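Local coordinates for oxalate biosynthetic component 1 (Burkholderia thailandensis, PDB 5IKY), which is a bifunctional enzyme for quorum-sensing-dependent oxalate production, combining serine hydrolase activity on an alpha/beta-hydrolase scaffold with an additional lyase activity, at residues Phe352-Val357 and Arg433-Lys438; Leu427-Leu432 and Ala464-Leu469; Glu437-Asn442 and Cys446-Leu451. All coordinates share one frame; numbering follows the deposited sequence.

Overall arrangement
All three contacts gather round helix 418-442, which meets the short helix 354-360 in contact 1, the end of helix 460-466 in contact 2 and strand 446-451 in contact 3. Their centres lie about 8 Å (contacts 1 and 3), 11 Å (2 and 3) and 12 Å (1 and 2) apart. Along the chain come 352-357, then 427-432, 433-438 and 437-442 on the long helix, then 446-451 and 464-469. Strands 346-351, 375-380, 446-451 and 471-474 are consecutive neighbours in the curled parallel sheet, consistent with a TIM-barrel-like domain. The long helix is thus the shared partner of the three, and Val436 touches Leu467, Leu469 and Ile448 between the contacts.

Contact 1: Phe352-Val357 and Arg433-Lys438; sequences FNHTIV and RPTVEK
Val357 and Thr435 bring together two helices of what the curled parallel sheet suggests is a TIM-barrel-like domain, the short helix that follows strand 346-351 and the long helix 418-442 beside it. Their CA atoms are 7.1 Å apart, and such closeness suits small beta-branched residues, whose methyls lie near the backbone. Each side chain forks. The two meet at a slant, Val357 CG2 lying 3.7 Å from Thr435 CG2, while Val357 CG1, anti to the backbone N (chi1 -179°), is the branch that meets Lys438. Thr435 divides its two branches by chemistry: its methyl meets the valine, whereas OG1 turns toward the histidine at the exposed margin. The threonine side chain also rests on Leu379 of strand 375-380.

At that margin His354 CE1 comes within 3.6 Å of Thr435 OG1, which lies at a slant to the ring, and no hydrogen bond forms across the contact. An imidazole suits this exposed position, where it can pack through a ring carbon and still probably reach solvent. Lys438 suits its exposed place for a similar reason, giving its methylenes to the valine while its NZ stays 6.5 Å from His354 ND1.

The beginning of the short helix is fixed by its N-cap residue. Asn353 OD1 accepts from Ile356 N at 2.9 Å, with a bent N-H...O angle of 142°, and its ND2 donates to Pro317 O and Gln385 OE1, so the amide is held at both ends. On the other helix the imino nitrogen of Pro434 has no proton to give to the preceding turn, and a kink falls there. One turn beyond it the lysine chain is extended through chi2 (179°), which puts Lys438 CD 3.6 Å from Val357 CG1; the bend at chi3 acts only beyond it.

Contact 2: Leu427-Leu432 and Ala464-Leu469; sequences LAATQL and AIALDL
The flat group touched between Ala429 and Leu467 is a peptide, since every side chain that meets here is aliphatic. Leu467 CD2 comes up to the oxygen end of the Ala429 carbonyl, 3.7 Å from Ala429 O, and lies 4.2 Å from Ala429 CB. A leucine methyl can press against a helix backbone in this way because alanine adds only one carbon to that side, and the CA atoms of the two residues are 6.7 Å apart.

The other branch of Leu467 goes to Leu432. Leu467 CD1 sits 3.7 Å from Leu432 CB and also touches Leu432 CD1, the two side chains crossing at about a right angle. Chi1 of Leu467 (-61°) puts CG beside the backbone N, and the fork beyond it straddles the helix surface, one methyl on Ala429 and the other on Leu432, one turn apart. Leu432 in turn leans on Ala381, Leu400 and Ile401.

These helices, 418-442 and 460-466, both pack against the curled parallel sheet, consistent with a TIM-barrel-like domain, and meet just where the shorter one stops. Its end is a Schellman motif: Leu469 N bonds to Ala464 O, Asp468 N bonds to Ile465 O, and Asp468 takes a positive phi of 55°. Leu467, just before the reversal, faces the long helix, while exposed Asp468 makes the turn itself and has a long, weak ion pair with Lys3. Exposed Ala466 brings its CB to 4.3 Å from the CB of buried Ala429.

Contact 3: Glu437-Asn442 and Cys446-Leu451; sequences EKLRDN and CKISLL
Arg440 reaches from helix 418-442 across Ile448 of strand 446-451, and can be traced outward along that path. Its CB leaves the helix turned neither to nor from the strand. CG then comes beside the first methyl it meets, Ile448 CD1, and a bend at chi2 (-96°) swings the rest of the chain over the strand. CD lies 3.9 Å from Ile448 CD1 and also skirts Cys446 SG. NE approaches closest, 3.8 Å from Ile448 CD1, and the same methyl rests against one face of the guanidinium, offset toward its rim. At the edge of that group Cys446 O lies near the plane, 3.9 Å from Arg440 NH2, too far for a bond; NH2 instead forms a salt bridge with Asp470.

Leu439 CB adds a second hydrocarbon surface, 4.1 Å from Ile448 CD1, and the Leu439 side chain also leans on Phe377, while the slim cysteine fits where the backbones draw nearest, with the CA atoms of Arg440 and Cys446 6.9 Å apart. Helix and strand run nearly antiparallel, at 166° with axes 9.1 Å apart, as in the second half of a beta-alpha-beta crossover: the helix returns the chain so that strand 446-451 can lie parallel to 375-380. The helix ends at Asn442, whose ND2 donates to Lys438 O (2.8 Å, 171°), sharing that oxygen with Asn442 N.

Asp470 OD2 receives both Arg440 NH2 and Ile448 N, so one carboxylate ties helix to strand. Hydrocarbon against one face of the guanidinium would limit its access to water on that side and probably strengthen its attraction to the aspartate.

Contact 1: Phe352-Val357 and Arg433-Lys438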
loop_
_atom_site.group_PDB
_atom_site.type_symbol
_atom_site.label_atom_id
_atom_site.label_comp_id
_atom_site.label_asym_id
_atom_site.label_seq_id
_atom_site.Cartn_x
_atom_site.Cartn_y
_atom_site.Cartn_z
ATOM N N PHE A 352 21.801 -22.327 -6.413
ATOM C CA PHE A 352 21.858 -22.565 -7.849
ATOM C C PHE A 352 22.125 -24.028 -8.188
ATOM O O PHE A 352 21.567 -24.557 -9.151
ATOM C CB PHE A 352 22.933 -21.687 -8.492
ATOM C CG PHE A 352 22.531 -20.250 -8.648
ATOM C CD1 PHE A 352 21.735 -19.852 -9.710
ATOM C CD2 PHE A 352 22.955 -19.294 -7.741
ATOM C CE1 PHE A 352 21.365 -18.534 -9.861
ATOM C CE2 PHE A 352 22.589 -17.968 -7.892
ATOM C CZ PHE A 352 21.793 -17.589 -8.952
ATOM N N ASN A 353 22.981 -24.674 -7.403
ATOM C CA ASN A 353 23.422 -26.031 -7.717
ATOM C C ASN A 353 23.643 -26.892 -6.474
ATOM O O ASN A 353 23.567 -26.403 -5.346
ATOM C CB ASN A 353 24.708 -25.982 -8.544
ATOM C CG ASN A 353 25.734 -25.026 -7.969
ATOM O OD1 ASN A 353 26.267 -25.253 -6.881
ATOM N ND2 ASN A 353 26.034 -23.961 -8.706
ATOM N N HIS A 354 23.927 -28.172 -6.692
ATOM C CA HIS A 354 24.139 -29.113 -5.594
ATOM C C HIS A 354 25.400 -28.799 -4.794
ATOM O O HIS A 354 25.486 -29.127 -3.611
ATOM C CB HIS A 354 24.202 -30.547 -6.122
ATOM C CG HIS A 354 22.866 -31.108 -6.498
ATOM N ND1 HIS A 354 21.901 -31.418 -5.565
ATOM C CD2 HIS A 354 22.332 -31.409 -7.705
ATOM C CE1 HIS A 354 20.831 -31.889 -6.180
ATOM N NE2 HIS A 354 21.066 -31.894 -7.480
ATOM N N THR A 355 26.373 -28.162 -5.435
ATOM C CA THR A 355 27.596 -27.772 -4.745
ATOM C C THR A 355 27.302 -26.689 -3.706
ATOM O O THR A 355 27.906 -26.668 -2.633
ATOM C CB THR A 355 28.669 -27.277 -5.733
ATOM O OG1 THR A 355 28.868 -28.263 -6.754
ATOM C CG2 THR A 355 29.988 -27.028 -5.015
ATOM N N ILE A 356 26.363 -25.799 -4.026
ATOM C CA ILE A 356 25.913 -24.781 -3.079
ATOM C C ILE A 356 25.286 -25.433 -1.850
ATOM O O ILE A 356 25.607 -25.080 -0.715
ATOM C CB ILE A 356 24.890 -23.816 -3.710
ATOM C CG1 ILE A 356 25.530 -23.002 -4.834
ATOM C CG2 ILE A 356 24.303 -22.889 -2.648
ATOM C CD1 ILE A 356 26.545 -22.002 -4.355
ATOM N N VAL A 357 24.388 -26.386 -2.091
ATOM C CA VAL A 357 23.740 -27.139 -1.021
ATOM C C VAL A 357 24.772 -27.789 -0.111
ATOM O O VAL A 357 24.739 -27.642 1.112
ATOM C CB VAL A 357 22.821 -28.242 -1.581
ATOM C CG1 VAL A 357 22.132 -28.988 -0.448
ATOM C CG2 VAL A 357 21.806 -27.659 -2.549
ATOM N N ARG A 433 13.003 -32.542 -3.689
ATOM C CA ARG A 433 12.780 -33.020 -2.323
ATOM C C ARG A 433 14.054 -33.364 -1.532
ATOM O O ARG A 433 14.150 -33.002 -0.356
ATOM C CB ARG A 433 11.847 -34.235 -2.343
ATOM C CG ARG A 433 11.631 -34.886 -0.984
ATOM C CD ARG A 433 10.151 -35.016 -0.673
ATOM N NE ARG A 433 9.404 -35.505 -1.827
ATOM C CZ ARG A 433 8.166 -35.126 -2.132
ATOM N NH1 ARG A 433 7.528 -34.249 -1.365
ATOM N NH2 ARG A 433 7.567 -35.623 -3.206
ATOM N N PRO A 434 15.030 -34.062 -2.152
ATOM C CA PRO A 434 16.244 -34.341 -1.372
ATOM C C PRO A 434 16.977 -33.070 -0.955
ATOM O O PRO A 434 17.511 -33.010 0.154
ATOM C CB PRO A 434 17.103 -35.166 -2.335
ATOM C CG PRO A 434 16.130 -35.774 -3.279
ATOM C CD PRO A 434 15.074 -34.731 -3.467
ATOM N N THR A 435 16.996 -32.071 -1.832
ATOM C CA THR A 435 17.637 -30.797 -1.523
ATOM C C THR A 435 16.904 -30.068 -0.398
ATOM O O THR A 435 17.530 -29.579 0.545
ATOM C CB THR A 435 17.708 -29.889 -2.764
ATOM O OG1 THR A 435 18.615 -30.457 -3.717
ATOM C CG2 THR A 435 18.186 -28.489 -2.383
ATOM N N VAL A 436 15.579 -30.004 -0.498
ATOM C CA VAL A 436 14.765 -29.374 0.534
ATOM C C VAL A 436 14.978 -30.052 1.884
ATOM O O VAL A 436 15.279 -29.393 2.879
ATOM C CB VAL A 436 13.267 -29.416 0.185
ATOM C CG1 VAL A 436 12.442 -28.858 1.333
ATOM C CG2 VAL A 436 12.995 -28.649 -1.101
ATOM N N GLU A 437 14.833 -31.373 1.908
ATOM C CA GLU A 437 15.001 -32.139 3.138
ATOM C C GLU A 437 16.401 -31.982 3.723
ATOM O O GLU A 437 16.567 -31.907 4.939
ATOM C CB GLU A 437 14.699 -33.616 2.886
ATOM C CG GLU A 437 13.230 -33.906 2.622
ATOM C CD GLU A 437 12.966 -35.373 2.341
ATOM O OE1 GLU A 437 13.929 -36.099 2.013
ATOM O OE2 GLU A 437 11.797 -35.799 2.455
ATOM N N LYS A 438 17.404 -31.921 2.856
ATOM C CA LYS A 438 18.783 -31.758 3.300
ATOM C C LYS A 438 18.977 -30.426 4.023
ATOM O O LYS A 438 19.661 -30.360 5.045
ATOM C CB LYS A 438 19.741 -31.863 2.112
ATOM C CG LYS A 438 21.199 -32.040 2.497
ATOM C CD LYS A 438 22.077 -32.165 1.262
ATOM C CE LYS A 438 23.172 -33.197 1.454
ATOM N NZ LYS A 438 24.146 -33.164 0.328
#

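Contact 2: Leu427-Leu432 and Ala464-Leu469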
loop_
_atom_site.group_PDB
_atom_site.type_symbol
_atom_site.label_atom_id
_atom_site.label_comp_id
_atom_site.label_asym_id
_atom_site.label_seq_id
_atom_site.Cartn_x
_atom_site.Cartn_y
_atom_site.Cartn_z
ATOM N N LEU A 427 7.697 -35.019 -11.159
ATOM C CA LEU A 427 9.087 -35.011 -11.605
ATOM C C LEU A 427 9.880 -33.899 -10.927
ATOM O O LEU A 427 11.000 -34.113 -10.466
ATOM C CB LEU A 427 9.166 -34.854 -13.127
ATOM C CG LEU A 427 8.872 -36.095 -13.972
ATOM C CD1 LEU A 427 9.004 -35.780 -15.457
ATOM C CD2 LEU A 427 9.789 -37.238 -13.579
ATOM N N ALA A 428 9.286 -32.712 -10.867
ATOM C CA ALA A 428 9.944 -31.554 -10.272
ATOM C C ALA A 428 10.112 -31.721 -8.763
ATOM O O ALA A 428 11.175 -31.429 -8.214
ATOM C CB ALA A 428 9.161 -30.289 -10.581
ATOM N N ALA A 429 9.063 -32.200 -8.102
ATOM C CA ALA A 429 9.076 -32.362 -6.652
ATOM C C ALA A 429 10.046 -33.452 -6.198
ATOM O O ALA A 429 10.766 -33.281 -5.214
ATOM C CB ALA A 429 7.675 -32.662 -6.146
ATOM N N THR A 430 10.061 -34.570 -6.917
ATOM C CA THR A 430 10.929 -35.694 -6.577
ATOM C C THR A 430 12.405 -35.311 -6.683
ATOM O O THR A 430 13.233 -35.758 -5.891
ATOM C CB THR A 430 10.643 -36.906 -7.483
ATOM O OG1 THR A 430 9.275 -37.302 -7.329
ATOM C CG2 THR A 430 11.542 -38.074 -7.125
ATOM N N GLN A 431 12.723 -34.465 -7.658
ATOM C CA GLN A 431 14.092 -34.006 -7.864
ATOM C C GLN A 431 14.526 -32.982 -6.815
ATOM O O GLN A 431 15.696 -32.929 -6.435
ATOM C CB GLN A 431 14.239 -33.405 -9.263
ATOM C CG GLN A 431 14.261 -34.431 -10.379
ATOM C CD GLN A 431 15.669 -34.850 -10.747
ATOM O OE1 GLN A 431 16.571 -34.015 -10.845
ATOM N NE2 GLN A 431 15.870 -36.147 -10.946
ATOM N N LEU A 432 13.581 -32.168 -6.354
ATOM C CA LEU A 432 13.890 -31.089 -5.422
ATOM C C LEU A 432 13.830 -31.536 -3.965
ATOM O O LEU A 432 14.521 -30.978 -3.111
ATOM C CB LEU A 432 12.935 -29.914 -5.640
ATOM C CG LEU A 432 13.142 -29.100 -6.919
ATOM C CD1 LEU A 432 12.020 -28.090 -7.089
ATOM C CD2 LEU A 432 14.493 -28.403 -6.901
ATOM N N ALA A 464 5.499 -25.991 -4.961
ATOM C CA ALA A 464 5.731 -25.328 -3.680
ATOM C C ALA A 464 4.877 -25.931 -2.568
ATOM O O ALA A 464 5.337 -26.079 -1.434
ATOM C CB ALA A 464 5.461 -23.839 -3.797
ATOM N N ILE A 465 3.634 -26.274 -2.894
ATOM C CA ILE A 465 2.748 -26.932 -1.939
ATOM C C ILE A 465 3.274 -28.315 -1.579
ATOM O O ILE A 465 3.332 -28.680 -0.404
ATOM C CB ILE A 465 1.314 -27.072 -2.486
ATOM C CG1 ILE A 465 0.691 -25.701 -2.732
ATOM C CG2 ILE A 465 0.443 -27.866 -1.522
ATOM C CD1 ILE A 465 -0.630 -25.773 -3.459
ATOM N N ALA A 466 3.663 -29.073 -2.601
ATOM C CA ALA A 466 4.138 -30.444 -2.424
ATOM C C ALA A 466 5.360 -30.514 -1.519
ATOM O O ALA A 466 5.503 -31.442 -0.724
ATOM C CB ALA A 466 4.451 -31.069 -3.775
ATOM N N LEU A 467 6.240 -29.528 -1.643
ATOM C CA LEU A 467 7.470 -29.497 -0.869
ATOM C C LEU A 467 7.274 -28.764 0.454
ATOM O O LEU A 467 8.202 -28.662 1.257
ATOM C CB LEU A 467 8.587 -28.837 -1.678
ATOM C CG LEU A 467 8.957 -29.535 -2.988
ATOM C CD1 LEU A 467 9.985 -28.722 -3.753
ATOM C CD2 LEU A 467 9.481 -30.936 -2.710
ATOM N N ASP A 468 6.059 -28.265 0.670
ATOM C CA ASP A 468 5.715 -27.534 1.888
ATOM C C ASP A 468 6.672 -26.363 2.104
ATOM O O ASP A 468 7.200 -26.169 3.199
ATOM C CB ASP A 468 5.726 -28.473 3.100
ATOM C CG ASP A 468 5.047 -27.871 4.317
ATOM O OD1 ASP A 468 4.008 -27.197 4.149
ATOM O OD2 ASP A 468 5.553 -28.074 5.441
ATOM N N LEU A 469 6.899 -25.591 1.047
ATOM C CA LEU A 469 7.834 -24.475 1.115
ATOM C C LEU A 469 7.208 -23.258 1.782
ATOM O O LEU A 469 5.997 -23.209 2.005
ATOM C CB LEU A 469 8.336 -24.112 -0.280
ATOM C CG LEU A 469 9.044 -25.244 -1.027
ATOM C CD1 LEU A 469 9.618 -24.737 -2.340
ATOM C CD2 LEU A 469 10.131 -25.876 -0.167
#

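Contact 3: Glu437-Asn442 and Cys446-Leu451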
loop_
_atom_site.group_PDB
_atom_site.type_symbol
_atom_site.label_atom_id
_atom_site.label_comp_id
_atom_site.label_asym_id
_atom_site.label_seq_id
_atom_site.Cartn_x
_atom_site.Cartn_y
_atom_site.Cartn_z
ATOM N N GLU A 437 14.833 -31.373 1.908
ATOM C CA GLU A 437 15.001 -32.139 3.138
ATOM C C GLU A 437 16.401 -31.982 3.723
ATOM O O GLU A 437 16.567 -31.907 4.939
ATOM C CB GLU A 437 14.699 -33.616 2.886
ATOM C CG GLU A 437 13.230 -33.906 2.622
ATOM C CD GLU A 437 12.966 -35.373 2.341
ATOM O OE1 GLU A 437 13.929 -36.099 2.013
ATOM O OE2 GLU A 437 11.797 -35.799 2.455
ATOM N N LYS A 438 17.404 -31.921 2.856
ATOM C CA LYS A 438 18.783 -31.758 3.300
ATOM C C LYS A 438 18.977 -30.426 4.023
ATOM O O LYS A 438 19.661 -30.360 5.045
ATOM C CB LYS A 438 19.741 -31.863 2.112
ATOM C CG LYS A 438 21.199 -32.040 2.497
ATOM C CD LYS A 438 22.077 -32.165 1.262
ATOM C CE LYS A 438 23.172 -33.197 1.454
ATOM N NZ LYS A 438 24.146 -33.164 0.328
ATOM N N LEU A 439 18.361 -29.373 3.495
ATOM C CA LEU A 439 18.472 -28.040 4.085
ATOM C C LEU A 439 17.750 -27.946 5.432
ATOM O O LEU A 439 18.262 -27.340 6.371
ATOM C CB LEU A 439 17.924 -26.986 3.121
ATOM C CG LEU A 439 18.753 -26.735 1.859
ATOM C CD1 LEU A 439 18.015 -25.811 0.905
ATOM C CD2 LEU A 439 20.113 -26.160 2.217
ATOM N N ARG A 440 16.564 -28.542 5.521
ATOM C CA ARG A 440 15.803 -28.551 6.771
ATOM C C ARG A 440 16.515 -29.353 7.862
ATOM O O ARG A 440 16.450 -29.003 9.040
ATOM C CB ARG A 440 14.403 -29.131 6.551
ATOM C CG ARG A 440 13.640 -28.552 5.376
ATOM C CD ARG A 440 12.700 -27.437 5.782
ATOM N NE ARG A 440 11.603 -27.308 4.827
ATOM C CZ ARG A 440 10.841 -26.225 4.698
ATOM N NH1 ARG A 440 9.867 -26.205 3.800
ATOM N NH2 ARG A 440 11.060 -25.160 5.459
ATOM N N ASP A 441 17.188 -30.431 7.468
ATOM C CA ASP A 441 17.861 -31.303 8.428
ATOM C C ASP A 441 19.097 -30.650 9.041
ATOM O O ASP A 441 19.454 -30.934 10.184
ATOM C CB ASP A 441 18.251 -32.627 7.768
ATOM C CG ASP A 441 17.049 -33.497 7.452
ATOM O OD1 ASP A 441 15.930 -33.143 7.877
ATOM O OD2 ASP A 441 17.226 -34.537 6.781
ATOM N N ASN A 442 19.746 -29.775 8.281
ATOM C CA ASN A 442 20.951 -29.106 8.758
ATOM C C ASN A 442 20.696 -27.684 9.254
ATOM O O ASN A 442 21.590 -27.041 9.803
ATOM C CB ASN A 442 22.013 -29.088 7.660
ATOM C CG ASN A 442 22.578 -30.466 7.382
ATOM O OD1 ASN A 442 23.595 -30.860 7.956
ATOM N ND2 ASN A 442 21.918 -31.211 6.502
ATOM N N CYS A 446 14.889 -22.337 9.379
ATOM C CA CYS A 446 15.141 -21.825 8.038
ATOM C C CYS A 446 13.869 -21.665 7.211
ATOM O O CYS A 446 12.882 -22.368 7.420
ATOM C CB CYS A 446 16.118 -22.739 7.294
ATOM S SG CYS A 446 15.392 -24.286 6.712
ATOM N N LYS A 447 13.912 -20.729 6.267
ATOM C CA LYS A 447 12.831 -20.528 5.307
ATOM C C LYS A 447 13.318 -20.879 3.910
ATOM O O LYS A 447 14.430 -20.517 3.528
ATOM C CB LYS A 447 12.331 -19.084 5.338
ATOM C CG LYS A 447 11.786 -18.636 6.681
ATOM C CD LYS A 447 10.486 -19.345 7.001
ATOM C CE LYS A 447 9.929 -18.887 8.335
ATOM N NZ LYS A 447 8.611 -19.517 8.622
ATOM N N ILE A 448 12.488 -21.587 3.150
ATOM C CA ILE A 448 12.853 -21.985 1.795
ATOM C C ILE A 448 11.824 -21.507 0.779
ATOM O O ILE A 448 10.634 -21.794 0.909
ATOM C CB ILE A 448 13.001 -23.509 1.675
ATOM C CG1 ILE A 448 14.060 -24.024 2.652
ATOM C CG2 ILE A 448 13.356 -23.900 0.248
ATOM C CD1 ILE A 448 14.150 -25.533 2.707
ATOM N N SER A 449 12.289 -20.778 -0.231
ATOM C CA SER A 449 11.413 -20.303 -1.295
ATOM C C SER A 449 11.782 -20.919 -2.642
ATOM O O SER A 449 12.877 -21.457 -2.817
ATOM C CB SER A 449 11.455 -18.776 -1.388
ATOM O OG SER A 449 10.983 -18.183 -0.191
ATOM N N LEU A 450 10.858 -20.829 -3.593
ATOM C CA LEU A 450 11.045 -21.425 -4.910
ATOM C C LEU A 450 10.865 -20.413 -6.036
ATOM O O LEU A 450 9.961 -19.578 -5.996
ATOM C CB LEU A 450 10.063 -22.581 -5.105
ATOM C CG LEU A 450 10.003 -23.235 -6.486
ATOM C CD1 LEU A 450 11.286 -23.995 -6.763
ATOM C CD2 LEU A 450 8.795 -24.149 -6.601
ATOM N N LEU A 451 11.732 -20.490 -7.040
ATOM C CA LEU A 451 11.523 -19.751 -8.277
ATOM C C LEU A 451 11.608 -20.715 -9.456
ATOM O O LEU A 451 12.302 -21.728 -9.395
ATOM C CB LEU A 451 12.540 -18.611 -8.422
ATOM C CG LEU A 451 13.989 -18.890 -8.834
ATOM C CD1 LEU A 451 14.150 -18.906 -10.352
ATOM C CD2 LEU A 451 14.905 -17.848 -8.223
#